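Local coordinates for glycosyl transferases group 1 family protein (Francisella tularensis subsp. tularensis, PDB 5I45), which is probably a glycosyltransferase of the GT-B class, represented here by its C-terminal Rossmann-like domain, at residues A50-W61 against Q165-S176; S107-V115 against P127-A137. All coordinates share one frame; numbering follows the deposited sequence.

Interaction 1 (A50-W61 against Q165-S176); sequences AAIVTLKKYPDW and QQIADKLDMLIS
Ile175 lies between two aromatic rings that follow helix 50-57. Its CG2 stands over the centre of the Tyr58 ring, 3.5 Å from the ring centroid. Its CG1 sits in the same way over the six-membered ring of Trp61. The chi1 of -66° turns CG1 anti to the carbonyl carbon and CG2 anti to the backbone N. CG2 thus lies between the rings, centred on Tyr58 and also 3.4 Å from Trp61 NE1. CD1 reaches on to Thr54 CG2.

The opposite face of the Tyr58 ring carries Lys57 CG, offset toward the rim. At the ring edge, Tyr58 OH donates to Asp172 OD1 (2.6 Å), nearly along the C-O axis of the carboxylate. The ring and carboxylate planes are 53° apart. The extended Lys57 chain brings NZ to the same oxygen, Asp172 OD1, at 2.9 Å. This salt bridge comes in on the syn side. Two donors thus grip one carboxylate oxygen, which would be expected to stabilise its negative charge. A water joins Tyr58 OH to Ser176 OG. This grip and the water link are those of the modelled conformers of Asp172 and Ser176, each of which has a second one.

Farther down, Thr54 fits as a knob among Ala168, Leu171, Asp172 and Ile175. Its OG1 bonds back to Ala50 O (2.8 Å) and rests on Ala168 CB. Ala50 CB packs against Ile167 CG2 at 3.6 Å. With Ala50 and Ala168 facing each other (CB to CB 4.1 Å), the segment axes approach to 8.4 Å, crossing at -30°. This is the packing of neighbouring helices on one face of the parallel sheet in a Rossmann-like GT-B domain.

Interaction 2 (S107-V115 against P127-A137); sequences SWYRALDIV and PALEAMASKCA
A beta-alpha-beta unit brings these segments together: strand 114-117, helix 126-133 and strand 137-140, with helix 104-111 leading in. Tyr109 of that leading helix lies against helix 127-133. Glu130 CB lies over one ring face, 4.1 Å from the centroid and 28° off the normal. The Glu130 carboxylate plane is turned 76° from the ring, and OE1 comes to 3.0 Å from Tyr109 OH. Ala131 CB meets Tyr109 CE1 at 3.7 Å. Beyond these segments, Phe35 stacks on the Tyr109 ring.

At the other end of the ring, Ser134 OG is next to Tyr109 CB. The hydroxyl is tied to its own helix by a bond to Glu130 O (2.8 Å). Cys136 SG points into the turn after helix 107-111, its chi1 placing it anti to the carbonyl carbon. It lies near the Tyr109 ring plane, at the edge, and close to the carbonyl oxygen of Tyr109. Val115 shares the Ala131 methyl with the Tyr109 ring: its CB is 3.8 Å from Ala131 CB, and its CG2 reaches Cys136 CB.

Lys135, with positive phi, ends the helix in a Schellman motif. The chain then turns into the sheet. Ala137 N donates to Asp113 O at 3.0 Å, and Val115 N donates to Ala137 O at 2.9 Å. Both N-H...O angles are 164°. Ile114 and Ala137 form the parallel bridge between them. Asp113 OD2 forms a salt bridge with Arg181 of helix 178-195. Two parallel strands joined through a packed helix make the beta-alpha-beta crossover of a Rossmann-like fold.

In the fold
Both interactions build the same parallel sheet domain, with centres about 17 Å apart. Along the chain, interaction 2 is nested in the loop closed by interaction 1. Interaction 2 is buried. Backbone hydrogen bonds join its strand segments, while its helices meet by side-chain packing round Tyr109. Interaction 1 is partly buried and joins helices distant in sequence. Its apolar base faces the sheet, while its charged and water-linked groups lie nearer the surface. The two meet at strand 114-117. Ile114 packs on Trp61, Leu171 and Leu174, and Trp61 CH2 also touches Asp113 CB at 3.7 Å. Helix 164-176 and Trp61, at the start of strand 61-66, thus rest on Ile114.

Interaction 1 (A50-W61 against Q165-S176)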
loop_
_atom_site.group_PDB
_atom_site.type_symbol
_atom_site.label_atom_id
_atom_site.label_comp_id
_atom_site.label_asym_id
_atom_site.label_seq_id
_atom_site.Cartn_x
_atom_site.Cartn_y
_atom_site.Cartn_z
ATOM N N ALA A 50 -11.031 2.575 4.430
ATOM C CA ALA A 50 -10.508 1.399 5.150
ATOM C C ALA A 50 -9.529 1.826 6.255
ATOM O O ALA A 50 -9.538 1.259 7.347
ATOM C CB ALA A 50 -9.825 0.436 4.198
ATOM N N ALA A 51 -8.683 2.797 5.939
ATOM C CA ALA A 51 -7.704 3.277 6.897
ATOM C C ALA A 51 -8.384 3.942 8.072
ATOM O O ALA A 51 -7.940 3.804 9.204
ATOM C CB ALA A 51 -6.708 4.232 6.239
ATOM N N ILE A 52 -9.477 4.657 7.822
ATOM C CA ILE A 52 -10.203 5.326 8.898
ATOM C C ILE A 52 -10.792 4.296 9.873
ATOM O O ILE A 52 -10.710 4.481 11.086
ATOM C CB ILE A 52 -11.277 6.274 8.322
ATOM C CG1 ILE A 52 -10.591 7.508 7.730
ATOM C CG2 ILE A 52 -12.303 6.664 9.374
ATOM C CD1 ILE A 52 -11.526 8.383 6.942
ATOM N N VAL A 53 -11.360 3.221 9.356
ATOM C CA VAL A 53 -11.877 2.141 10.190
ATOM C C VAL A 53 -10.733 1.457 10.946
ATOM O O VAL A 53 -10.780 1.238 12.144
ATOM C CB VAL A 53 -12.613 1.106 9.284
ATOM C CG1 VAL A 53 -12.867 -0.216 9.985
ATOM C CG2 VAL A 53 -13.907 1.709 8.734
ATOM N N THR A 54 -9.666 1.125 10.226
ATOM C CA THR A 54 -8.608 0.306 10.795
ATOM C C THR A 54 -7.757 1.035 11.820
ATOM O O THR A 54 -7.412 0.485 12.871
ATOM C CB THR A 54 -7.718 -0.216 9.648
ATOM O OG1 THR A 54 -8.521 -0.954 8.720
ATOM C CG2 THR A 54 -6.621 -1.095 10.169
ATOM N N LEU A 55 -7.363 2.238 11.491
ATOM C CA LEU A 55 -6.359 2.917 12.283
ATOM C C LEU A 55 -6.871 3.459 13.589
ATOM O O LEU A 55 -6.063 3.768 14.467
ATOM C CB LEU A 55 -5.633 3.959 11.458
ATOM C CG LEU A 55 -4.895 3.345 10.280
ATOM C CD1 LEU A 55 -4.216 4.436 9.482
ATOM C CD2 LEU A 55 -3.882 2.286 10.707
ATOM N N LYS A 56 -8.191 3.588 13.744
ATOM C CA LYS A 56 -8.741 3.915 15.056
ATOM C C LYS A 56 -8.331 2.830 16.050
ATOM O O LYS A 56 -8.079 3.096 17.227
ATOM C CB LYS A 56 -10.260 3.988 14.997
ATOM C CG LYS A 56 -10.815 5.225 14.326
ATOM C CD LYS A 56 -12.264 4.996 13.906
ATOM C CE LYS A 56 -12.802 6.098 13.009
ATOM N NZ LYS A 56 -13.313 7.249 13.799
ATOM N N LYS A 57 -8.263 1.599 15.564
ATOM C CA LYS A 57 -7.930 0.443 16.368
ATOM C C LYS A 57 -6.422 0.256 16.671
ATOM O O LYS A 57 -6.044 -0.356 17.663
ATOM C CB LYS A 57 -8.499 -0.791 15.645
ATOM C CG LYS A 57 -8.399 -2.053 16.435
ATOM C CD LYS A 57 -9.076 -3.226 15.725
ATOM C CE LYS A 57 -8.862 -4.480 16.539
ATOM N NZ LYS A 57 -9.315 -5.684 15.769
ATOM N N TYR A 58 -5.562 0.785 15.800
ATOM C CA TYR A 58 -4.119 0.568 15.896
ATOM C C TYR A 58 -3.293 1.851 15.864
ATOM O O TYR A 58 -2.798 2.278 14.803
ATOM C CB TYR A 58 -3.693 -0.304 14.718
ATOM C CG TYR A 58 -4.296 -1.666 14.733
ATOM C CD1 TYR A 58 -3.896 -2.598 15.676
ATOM C CD2 TYR A 58 -5.238 -2.029 13.800
ATOM C CE1 TYR A 58 -4.443 -3.858 15.686
ATOM C CE2 TYR A 58 -5.788 -3.286 13.799
ATOM C CZ TYR A 58 -5.392 -4.207 14.740
ATOM O OH TYR A 58 -5.949 -5.478 14.706
ATOM N N PRO A 59 -3.118 2.468 17.035
ATOM C CA PRO A 59 -2.417 3.742 17.109
ATOM C C PRO A 59 -0.993 3.812 16.580
ATOM O O PRO A 59 -0.565 4.880 16.161
ATOM C CB PRO A 59 -2.457 4.053 18.609
ATOM C CG PRO A 59 -3.759 3.456 19.043
ATOM C CD PRO A 59 -3.818 2.163 18.304
ATOM N N ASP A 60 -0.273 2.696 16.542
ATOM C CA ASP A 60 1.114 2.691 16.067
ATOM C C ASP A 60 1.263 2.596 14.543
ATOM O O ASP A 60 2.366 2.645 14.027
ATOM C CB ASP A 60 1.889 1.511 16.670
ATOM C CG ASP A 60 2.202 1.681 18.142
ATOM O OD1 ASP A 60 2.352 2.816 18.641
ATOM O OD2 ASP A 60 2.354 0.635 18.803
ATOM N N TRP A 61 0.129 2.470 13.848
ATOM C CA TRP A 61 0.111 2.312 12.406
ATOM C C TRP A 61 -0.303 3.588 11.723
ATOM O O TRP A 61 -1.164 4.338 12.222
ATOM C CB TRP A 61 -0.783 1.125 12.000
ATOM C CG TRP A 61 -0.100 -0.202 12.299
ATOM C CD1 TRP A 61 0.127 -0.754 13.536
ATOM C CD2 TRP A 61 0.520 -1.085 11.355
ATOM N NE1 TRP A 61 0.837 -1.920 13.414
ATOM C CE2 TRP A 61 1.053 -2.162 12.074
ATOM C CE3 TRP A 61 0.655 -1.067 9.954
ATOM C CZ2 TRP A 61 1.721 -3.209 11.442
ATOM C CZ3 TRP A 61 1.312 -2.111 9.341
ATOM C CH2 TRP A 61 1.846 -3.162 10.089
ATOM N N GLN A 165 -14.618 -1.933 3.376
ATOM C CA GLN A 165 -14.606 -2.840 4.527
ATOM C C GLN A 165 -13.787 -4.101 4.253
ATOM O O GLN A 165 -13.160 -4.616 5.165
ATOM C CB GLN A 165 -16.020 -3.198 5.006
ATOM C CG GLN A 165 -16.054 -3.805 6.409
ATOM C CD GLN A 165 -15.414 -2.898 7.439
ATOM O OE1 GLN A 165 -15.689 -1.705 7.474
ATOM N NE2 GLN A 165 -14.506 -3.457 8.246
ATOM N N GLN A 166 -13.795 -4.611 3.016
ATOM C CA GLN A 166 -12.981 -5.786 2.720
ATOM C C GLN A 166 -11.486 -5.446 2.885
ATOM O O GLN A 166 -10.720 -6.245 3.409
ATOM C CB GLN A 166 -13.261 -6.346 1.334
ATOM C CG GLN A 166 -14.573 -7.070 1.237
ATOM C CD GLN A 166 -14.832 -7.601 -0.146
ATOM O OE1 GLN A 166 -13.884 -7.919 -0.885
ATOM N NE2 GLN A 166 -16.108 -7.719 -0.506
ATOM N N ILE A 167 -11.075 -4.265 2.438
ATOM C CA ILE A 167 -9.684 -3.834 2.644
ATOM C C ILE A 167 -9.392 -3.730 4.154
ATOM O O ILE A 167 -8.375 -4.233 4.626
ATOM C CB ILE A 167 -9.400 -2.503 1.940
ATOM C CG1 ILE A 167 -9.540 -2.619 0.410
ATOM C CG2 ILE A 167 -7.987 -2.025 2.300
ATOM C CD1 ILE A 167 -9.513 -1.290 -0.309
ATOM N N ALA A 168 -10.285 -3.091 4.901
ATOM C CA ALA A 168 -10.077 -2.974 6.337
ATOM C C ALA A 168 -9.931 -4.308 7.020
ATOM O O ALA A 168 -9.098 -4.460 7.919
ATOM C CB ALA A 168 -11.211 -2.182 6.964
ATOM N N ASP A 169 -10.766 -5.277 6.643
ATOM C CA ASP A 169 -10.680 -6.608 7.260
ATOM C C ASP A 169 -9.309 -7.228 7.020
ATOM O O ASP A 169 -8.748 -7.853 7.901
ATOM C CB ASP A 169 -11.780 -7.536 6.726
ATOM C CG ASP A 169 -13.157 -7.134 7.178
ATOM O OD1 ASP A 169 -13.297 -6.426 8.195
ATOM O OD2 ASP A 169 -14.105 -7.561 6.497
ATOM N N LYS A 170 -8.761 -7.042 5.820
ATOM C CA LYS A 170 -7.433 -7.594 5.541
ATOM C C LYS A 170 -6.329 -6.846 6.277
ATOM O O LYS A 170 -5.377 -7.458 6.765
ATOM C CB LYS A 170 -7.168 -7.650 4.040
ATOM C CG LYS A 170 -8.161 -8.496 3.232
ATOM C CD LYS A 170 -8.137 -9.932 3.724
ATOM C CE LYS A 170 -8.910 -10.895 2.845
ATOM N NZ LYS A 170 -10.238 -11.225 3.363
ATOM N N LEU A 171 -6.454 -5.529 6.360
ATOM C CA LEU A 171 -5.480 -4.762 7.127
ATOM C C LEU A 171 -5.491 -5.218 8.583
ATOM O O LEU A 171 -4.436 -5.432 9.201
ATOM C CB LEU A 171 -5.801 -3.287 7.081
ATOM C CG LEU A 171 -5.575 -2.599 5.756
ATOM C CD1 LEU A 171 -6.118 -1.204 5.835
ATOM C CD2 LEU A 171 -4.092 -2.556 5.420
ATOM N N ASP A 172 -6.692 -5.271 9.164
ATOM C CA ASP A 172 -6.899 -5.696 10.577
ATOM C C ASP A 172 -6.120 -6.982 10.840
ATOM O O ASP A 172 -5.290 -7.067 11.749
ATOM C CB ASP A 172 -8.419 -5.896 10.803
ATOM C CG ASP A 172 -8.813 -6.213 12.266
ATOM O OD1 ASP A 172 -8.011 -5.972 13.197
ATOM O OD2 ASP A 172 -9.977 -6.652 12.461
HETATM N N MSE A 173 -6.382 -7.985 9.988
HETATM C CA MSE A 173 -5.773 -9.341 10.057
HETATM C C MSE A 173 -4.267 -9.356 9.938
HETATM O O MSE A 173 -3.593 -10.108 10.652
HETATM C CB MSE A 173 -6.385 -10.192 8.918
HETATM C CG MSE A 173 -5.635 -11.508 8.593
HETATM SE SE MSE A 173 -6.003 -12.299 6.802
HETATM C CE MSE A 173 -7.954 -12.051 6.638
ATOM N N LEU A 174 -3.722 -8.570 9.011
ATOM C CA LEU A 174 -2.272 -8.480 8.825
ATOM C C LEU A 174 -1.584 -7.725 9.946
ATOM O O LEU A 174 -0.464 -8.041 10.288
ATOM C CB LEU A 174 -1.924 -7.866 7.490
ATOM C CG LEU A 174 -2.274 -8.717 6.250
ATOM C CD1 LEU A 174 -2.048 -7.916 5.003
ATOM C CD2 LEU A 174 -1.391 -9.948 6.224
ATOM N N ILE A 175 -2.238 -6.717 10.498
ATOM C CA ILE A 175 -1.654 -5.967 11.599
ATOM C C ILE A 175 -1.737 -6.786 12.876
ATOM O O ILE A 175 -0.796 -6.773 13.675
ATOM C CB ILE A 175 -2.361 -4.628 11.785
ATOM C CG1 ILE A 175 -2.098 -3.743 10.573
ATOM C CG2 ILE A 175 -1.885 -3.971 13.069
ATOM C CD1 ILE A 175 -2.992 -2.521 10.499
ATOM N N SER A 176 -2.826 -7.506 13.074
ATOM C CA SER A 176 -2.988 -8.254 14.311
ATOM C C SER A 176 -2.240 -9.557 14.412
ATOM O O SER A 176 -2.087 -10.084 15.530
ATOM C CB SER A 176 -4.421 -8.583 14.531
ATOM O OG SER A 176 -4.496 -9.317 15.713
HETATM O O HOH W 1 -5.161 -6.811 17.106
#

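Interaction 2 (S107-V115 against P127-A137)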
loop_
_atom_site.group_PDB
_atom_site.type_symbol
_atom_site.label_atom_id
_atom_site.label_comp_id
_atom_site.label_asym_id
_atom_site.label_seq_id
_atom_site.Cartn_x
_atom_site.Cartn_y
_atom_site.Cartn_z
ATOM N N SER A 107 12.238 3.640 -2.237
ATOM C CA SER A 107 12.516 3.781 -0.814
ATOM C C SER A 107 11.238 3.708 0.008
ATOM O O SER A 107 11.283 3.303 1.170
ATOM C CB SER A 107 13.256 5.103 -0.486
ATOM O OG SER A 107 12.434 6.223 -0.635
ATOM N N TRP A 108 10.124 4.166 -0.556
ATOM C CA TRP A 108 8.858 4.072 0.170
ATOM C C TRP A 108 8.435 2.635 0.340
ATOM O O TRP A 108 8.019 2.241 1.410
ATOM C CB TRP A 108 7.729 4.887 -0.486
ATOM C CG TRP A 108 7.699 6.283 -0.013
ATOM C CD1 TRP A 108 8.088 7.393 -0.683
ATOM C CD2 TRP A 108 7.312 6.715 1.288
ATOM N NE1 TRP A 108 7.919 8.501 0.094
ATOM C CE2 TRP A 108 7.452 8.113 1.319
ATOM C CE3 TRP A 108 6.837 6.057 2.422
ATOM C CZ2 TRP A 108 7.147 8.872 2.455
ATOM C CZ3 TRP A 108 6.530 6.822 3.546
ATOM C CH2 TRP A 108 6.680 8.186 3.543
ATOM N N TYR A 109 8.565 1.820 -0.699
ATOM C CA TYR A 109 8.219 0.412 -0.538
ATOM C C TYR A 109 9.038 -0.205 0.590
ATOM O O TYR A 109 8.514 -0.993 1.386
ATOM C CB TYR A 109 8.423 -0.383 -1.816
ATOM C CG TYR A 109 7.396 -0.121 -2.880
ATOM C CD1 TYR A 109 6.110 -0.606 -2.750
ATOM C CD2 TYR A 109 7.706 0.599 -4.019
ATOM C CE1 TYR A 109 5.176 -0.423 -3.737
ATOM C CE2 TYR A 109 6.756 0.806 -5.002
ATOM C CZ TYR A 109 5.504 0.282 -4.843
ATOM O OH TYR A 109 4.547 0.471 -5.820
ATOM N N ARG A 110 10.305 0.193 0.676
ATOM C CA ARG A 110 11.198 -0.331 1.723
ATOM C C ARG A 110 10.819 0.075 3.138
ATOM O O ARG A 110 11.257 -0.546 4.103
ATOM C CB ARG A 110 12.647 0.077 1.430
ATOM C CG ARG A 110 13.274 -0.776 0.366
ATOM C CD ARG A 110 14.767 -0.543 0.222
ATOM N NE ARG A 110 15.100 0.619 -0.599
ATOM C CZ ARG A 110 15.117 0.623 -1.933
ATOM N NH1 ARG A 110 14.768 -0.476 -2.634
ATOM N NH2 ARG A 110 15.467 1.742 -2.574
ATOM N N ALA A 111 10.018 1.124 3.269
ATOM C CA ALA A 111 9.579 1.621 4.564
ATOM C C ALA A 111 8.227 1.054 4.996
ATOM O O ALA A 111 7.848 1.240 6.152
ATOM C CB ALA A 111 9.513 3.139 4.550
ATOM N N LEU A 112 7.513 0.375 4.083
ATOM C CA LEU A 112 6.129 -0.039 4.356
ATOM C C LEU A 112 5.952 -1.515 4.648
ATOM O O LEU A 112 6.545 -2.363 3.982
ATOM C CB LEU A 112 5.260 0.300 3.126
ATOM C CG LEU A 112 5.148 1.789 2.830
ATOM C CD1 LEU A 112 4.579 1.999 1.437
ATOM C CD2 LEU A 112 4.375 2.541 3.894
ATOM N N ASP A 113 5.138 -1.846 5.655
ATOM C CA ASP A 113 4.789 -3.226 5.930
ATOM C C ASP A 113 3.719 -3.779 5.007
ATOM O O ASP A 113 3.735 -4.947 4.702
ATOM C CB ASP A 113 4.358 -3.419 7.383
ATOM C CG ASP A 113 5.530 -3.608 8.300
ATOM O OD1 ASP A 113 6.235 -2.641 8.615
ATOM O OD2 ASP A 113 5.787 -4.778 8.664
ATOM N N ILE A 114 2.770 -2.917 4.625
ATOM C CA ILE A 114 1.613 -3.354 3.823
ATOM C C ILE A 114 1.425 -2.375 2.704
ATOM O O ILE A 114 1.542 -1.159 2.935
ATOM C CB ILE A 114 0.343 -3.414 4.693
ATOM C CG1 ILE A 114 0.525 -4.352 5.892
ATOM C CG2 ILE A 114 -0.877 -3.753 3.845
ATOM C CD1 ILE A 114 -0.583 -4.299 6.930
ATOM N N VAL A 115 1.094 -2.864 1.523
ATOM C CA VAL A 115 0.732 -2.031 0.377
ATOM C C VAL A 115 -0.630 -2.464 -0.118
ATOM O O VAL A 115 -0.908 -3.661 -0.230
ATOM C CB VAL A 115 1.784 -2.080 -0.751
ATOM C CG1 VAL A 115 1.294 -1.338 -1.993
ATOM C CG2 VAL A 115 3.066 -1.452 -0.270
ATOM N N PRO A 127 2.722 -2.154 -9.461
ATOM C CA PRO A 127 2.902 -1.794 -8.045
ATOM C C PRO A 127 2.673 -2.978 -7.049
ATOM O O PRO A 127 3.257 -2.971 -5.954
ATOM C CB PRO A 127 1.911 -0.638 -7.842
ATOM C CG PRO A 127 1.616 -0.116 -9.197
ATOM C CD PRO A 127 1.815 -1.233 -10.172
ATOM N N ALA A 128 1.827 -3.967 -7.375
ATOM C CA ALA A 128 1.826 -5.197 -6.587
ATOM C C ALA A 128 3.178 -5.911 -6.685
ATOM O O ALA A 128 3.729 -6.312 -5.670
ATOM C CB ALA A 128 0.732 -6.154 -7.011
ATOM N N LEU A 129 3.710 -6.042 -7.897
ATOM C CA LEU A 129 5.015 -6.678 -8.067
ATOM C C LEU A 129 6.132 -5.913 -7.368
ATOM O O LEU A 129 7.015 -6.523 -6.750
ATOM C CB LEU A 129 5.347 -6.857 -9.534
ATOM C CG LEU A 129 4.433 -7.792 -10.296
ATOM C CD1 LEU A 129 4.803 -7.761 -11.759
ATOM C CD2 LEU A 129 4.508 -9.202 -9.751
ATOM N N GLU A 130 6.113 -4.592 -7.464
ATOM C CA GLU A 130 7.135 -3.753 -6.821
ATOM C C GLU A 130 7.065 -3.948 -5.298
ATOM O O GLU A 130 8.097 -4.048 -4.626
ATOM C CB GLU A 130 6.913 -2.289 -7.196
ATOM C CG GLU A 130 7.261 -1.936 -8.643
ATOM C CD GLU A 130 6.734 -0.564 -9.095
ATOM O OE1 GLU A 130 6.120 0.162 -8.318
ATOM O OE2 GLU A 130 6.927 -0.217 -10.283
ATOM N N ALA A 131 5.849 -3.974 -4.770
ATOM C CA ALA A 131 5.629 -4.152 -3.333
ATOM C C ALA A 131 6.106 -5.535 -2.889
ATOM O O ALA A 131 6.798 -5.662 -1.875
ATOM C CB ALA A 131 4.183 -3.953 -2.987
HETATM N N MSE A 132 5.747 -6.568 -3.641
HETATM C CA MSE A 132 6.164 -7.924 -3.309
HETATM C C MSE A 132 7.659 -8.104 -3.398
HETATM O O MSE A 132 8.252 -8.781 -2.564
HETATM C CB MSE A 132 5.422 -8.910 -4.225
HETATM C CG MSE A 132 3.917 -8.877 -3.920
HETATM SE SE MSE A 132 2.783 -9.601 -5.361
HETATM C CE MSE A 132 2.915 -11.537 -4.893
ATOM N N ALA A 133 8.280 -7.497 -4.397
ATOM C CA ALA A 133 9.746 -7.544 -4.526
ATOM C C ALA A 133 10.428 -6.874 -3.332
ATOM O O ALA A 133 11.580 -7.204 -3.023
ATOM C CB ALA A 133 10.176 -6.910 -5.838
ATOM N N SER A 134 9.714 -5.959 -2.690
ATOM C CA SER A 134 10.248 -5.275 -1.531
ATOM C C SER A 134 9.853 -5.941 -0.220
ATOM O O SER A 134 10.146 -5.416 0.838
ATOM C CB SER A 134 9.775 -3.825 -1.521
ATOM O OG SER A 134 10.010 -3.184 -2.771
ATOM N N LYS A 135 9.188 -7.092 -0.304
ATOM C CA LYS A 135 8.723 -7.836 0.841
ATOM C C LYS A 135 7.680 -7.086 1.683
ATOM O O LYS A 135 7.590 -7.225 2.894
ATOM C CB LYS A 135 9.894 -8.393 1.673
ATOM C CG LYS A 135 9.648 -9.794 2.202
ATOM C CD LYS A 135 10.835 -10.401 2.927
ATOM C CE LYS A 135 12.027 -10.752 2.041
ATOM N NZ LYS A 135 13.064 -11.456 2.842
ATOM N N CYS A 136 6.855 -6.328 0.983
ATOM C CA CYS A 136 5.631 -5.736 1.575
ATOM C C CYS A 136 4.515 -6.763 1.444
ATOM O O CYS A 136 4.436 -7.476 0.439
ATOM C CB CYS A 136 5.198 -4.487 0.821
ATOM S SG CYS A 136 6.433 -3.228 0.634
ATOM N N ALA A 137 3.619 -6.853 2.423
ATOM C CA ALA A 137 2.423 -7.692 2.268
ATOM C C ALA A 137 1.435 -6.924 1.406
ATOM O O ALA A 137 1.195 -5.748 1.701
ATOM C CB ALA A 137 1.838 -7.994 3.624
#